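Local coordinates for gluconate kinase (Lactobacillus acidophilus, PDB 3LL3), which probably transfers phosphate from ATP to a small carbohydrate substrate, with gluconate as its assigned one, and binds d-xylulose and ATP, at residues A[278-283]-A[290-295]. Residues are numbered along the deposited sequence; the frame is centred on the assembly and turned at random.
With XUL (D-xylulose), chain E.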
loop_
_atom_site.group_PDB
_atom_site.type_symbol
_atom_site.label_atom_id
_atom_site.label_comp_id
_atom_site.label_asym_id
_atom_site.label_seq_id
_atom_site.Cartn_x
_atom_site.Cartn_y
_atom_site.Cartn_z
ATOM N N ALA A 278 10.263 -19.472 16.485
ATOM C CA ALA A 278 11.019 -19.991 15.351
ATOM C C ALA A 278 11.218 -18.947 14.250
ATOM O O ALA A 278 11.101 -19.248 13.067
ATOM C CB ALA A 278 10.353 -21.249 14.784
ATOM N N SER A 279 11.539 -17.718 14.629
ATOM C CA SER A 279 11.667 -16.680 13.617
ATOM C C SER A 279 13.080 -16.549 13.054
ATOM O O SER A 279 13.282 -15.821 12.088
ATOM C CB SER A 279 11.160 -15.341 14.147
ATOM O OG SER A 279 12.011 -14.873 15.175
ATOM N N TYR A 280 14.051 -17.248 13.651
ATOM C CA TYR A 280 15.422 -17.235 13.138
ATOM C C TYR A 280 16.035 -18.625 13.255
ATOM O O TYR A 280 15.633 -19.411 14.117
ATOM C CB TYR A 280 16.305 -16.188 13.863
ATOM C CG TYR A 280 16.430 -16.398 15.356
ATOM C CD1 TYR A 280 17.276 -17.376 15.874
ATOM C CD2 TYR A 280 15.711 -15.612 16.250
ATOM C CE1 TYR A 280 17.389 -17.575 17.250
ATOM C CE2 TYR A 280 15.814 -15.798 17.621
ATOM C CZ TYR A 280 16.649 -16.782 18.117
ATOM O OH TYR A 280 16.750 -16.973 19.474
ATOM N N PHE A 281 17.002 -18.936 12.394
ATOM C CA PHE A 281 17.606 -20.249 12.451
ATOM C C PHE A 281 18.703 -20.260 13.502
ATOM O O PHE A 281 19.212 -19.205 13.896
ATOM C CB PHE A 281 18.150 -20.682 11.078
ATOM C CG PHE A 281 19.273 -19.790 10.522
ATOM C CD1 PHE A 281 20.511 -19.717 11.151
ATOM C CD2 PHE A 281 19.088 -19.071 9.354
ATOM C CE1 PHE A 281 21.542 -18.943 10.632
ATOM C CE2 PHE A 281 20.115 -18.274 8.824
ATOM C CZ PHE A 281 21.343 -18.217 9.466
ATOM N N CYS A 282 19.060 -21.453 13.953
ATOM C CA CYS A 282 20.250 -21.640 14.779
ATOM C C CYS A 282 21.051 -22.811 14.209
ATOM O O CYS A 282 20.619 -23.967 14.302
ATOM C CB CYS A 282 19.880 -21.868 16.246
ATOM S SG CYS A 282 21.259 -22.334 17.345
ATOM N N TYR A 283 22.184 -22.495 13.578
ATOM C CA TYR A 283 23.025 -23.480 12.886
ATOM C C TYR A 283 24.364 -23.596 13.612
ATOM O O TYR A 283 25.196 -22.667 13.550
ATOM C CB TYR A 283 23.324 -23.077 11.430
ATOM C CG TYR A 283 22.119 -22.888 10.522
ATOM C CD1 TYR A 283 20.924 -23.568 10.756
ATOM C CD2 TYR A 283 22.192 -22.057 9.403
ATOM C CE1 TYR A 283 19.833 -23.412 9.915
ATOM C CE2 TYR A 283 21.100 -21.881 8.562
ATOM C CZ TYR A 283 19.923 -22.566 8.826
ATOM O OH TYR A 283 18.834 -22.420 7.999
ATOM N N TYR A 290 27.482 -20.946 17.618
ATOM C CA TYR A 290 26.202 -21.200 16.968
ATOM C C TYR A 290 25.794 -19.992 16.129
ATOM O O TYR A 290 25.772 -18.868 16.618
ATOM C CB TYR A 290 25.127 -21.546 18.024
ATOM C CG TYR A 290 25.551 -22.767 18.804
ATOM C CD1 TYR A 290 26.499 -22.670 19.817
ATOM C CD2 TYR A 290 25.075 -24.030 18.470
ATOM C CE1 TYR A 290 26.926 -23.791 20.513
ATOM C CE2 TYR A 290 25.509 -25.163 19.158
ATOM C CZ TYR A 290 26.432 -25.035 20.177
ATOM O OH TYR A 290 26.865 -26.153 20.860
ATOM N N LEU A 291 25.478 -20.238 14.862
ATOM C CA LEU A 291 25.123 -19.170 13.944
ATOM C C LEU A 291 23.627 -18.920 13.982
ATOM O O LEU A 291 22.823 -19.794 13.612
ATOM C CB LEU A 291 25.588 -19.498 12.521
ATOM C CG LEU A 291 25.351 -18.400 11.470
ATOM C CD1 LEU A 291 26.381 -17.279 11.611
ATOM C CD2 LEU A 291 25.439 -19.023 10.072
ATOM N N LEU A 292 23.247 -17.745 14.475
ATOM C CA LEU A 292 21.858 -17.331 14.468
ATOM C C LEU A 292 21.629 -16.403 13.301
ATOM O O LEU A 292 22.466 -15.560 12.995
ATOM C CB LEU A 292 21.486 -16.613 15.764
ATOM C CG LEU A 292 21.891 -17.280 17.082
ATOM C CD1 LEU A 292 21.408 -16.421 18.261
ATOM C CD2 LEU A 292 21.338 -18.699 17.178
ATOM N N GLY A 293 20.488 -16.521 12.640
ATOM C CA GLY A 293 20.215 -15.539 11.614
ATOM C C GLY A 293 18.863 -15.607 10.958
ATOM O O GLY A 293 18.060 -16.528 11.210
ATOM N N GLY A 294 18.627 -14.606 10.115
ATOM C CA GLY A 294 17.436 -14.516 9.297
ATOM C C GLY A 294 17.823 -14.271 7.845
ATOM O O GLY A 294 18.437 -13.250 7.521
ATOM N N PRO A 295 17.491 -15.217 6.963
ATOM C CA PRO A 295 17.640 -14.950 5.534
ATOM C C PRO A 295 16.424 -14.125 5.089
ATOM O O PRO A 295 15.312 -14.447 5.455
ATOM C CB PRO A 295 17.586 -16.340 4.907
ATOM C CG PRO A 295 17.003 -17.258 5.972
ATOM C CD PRO A 295 16.799 -16.491 7.232
HETATM C C1 XUL E . 21.536 -19.363 4.865
HETATM C C2 XUL E . 20.187 -19.848 4.305
HETATM C C3 XUL E . 19.914 -19.804 2.776
HETATM C C4 XUL E . 21.148 -19.583 1.880
HETATM C C5 XUL E . 22.090 -20.800 1.808
HETATM O O1 XUL E . 21.340 -18.217 5.659
HETATM O O2 XUL E . 19.328 -20.215 5.071
HETATM O O3 XUL E . 19.027 -18.750 2.493
HETATM O O4 XUL E . 20.680 -19.295 0.582
HETATM O O5 XUL E . 22.862 -20.780 0.631
#
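Phe-281 lays its ring flat over Gly-293. The CA of Gly-293 sits 3.8 Å from the centroid of the Phe-281 ring, a CH-pi contact over the face. Phe-281 CG sits between its own backbone N and carbonyl carbon (chi1 63°), which swings the ring over Gly-293 of the neighbouring strand. There Phe-281 CE1 meets Leu-291 CD2 at 3.9 Å. Phe-281 CD2 meets Pro-295 CD at 4.0 Å. The carbonyl O of Leu-291 lies at the ring edge, in plane. Tyr-283 CE2 covers the opposite face, over its centre, so the ring is held between tyrosine and glycine. Phe-281 CE2 comes within 3.4 Å of O1 of d-xylulose. With the ring cut back to an alanine, a gap is likely to open between Gly-293 and Tyr-283, and the Tyr-283 ring would probably lose the partner on its face. On the other face of the sheet, Leu-292 CD2 packs against Cys-282 CB at 3.6 Å. The Tyr-280 side chain lies alongside Leu-292, pointing the same way, with Tyr-280 CE1 4.1 Å from Leu-292 CD2. Four backbone hydrogen bonds fix this register, two between Phe-281 and Gly-293 and two between Tyr-283 and Leu-291. Strand 263-269 continues the sheet beyond 290-295. The two strands form an antiparallel beta hairpin in the C-terminal FGGY domain. It brings Phe-281, Tyr-283 and Pro-295 to the d-xylulose pocket, where Asp-239, His-81 and Arg-344 hydrogen-bond the sugar.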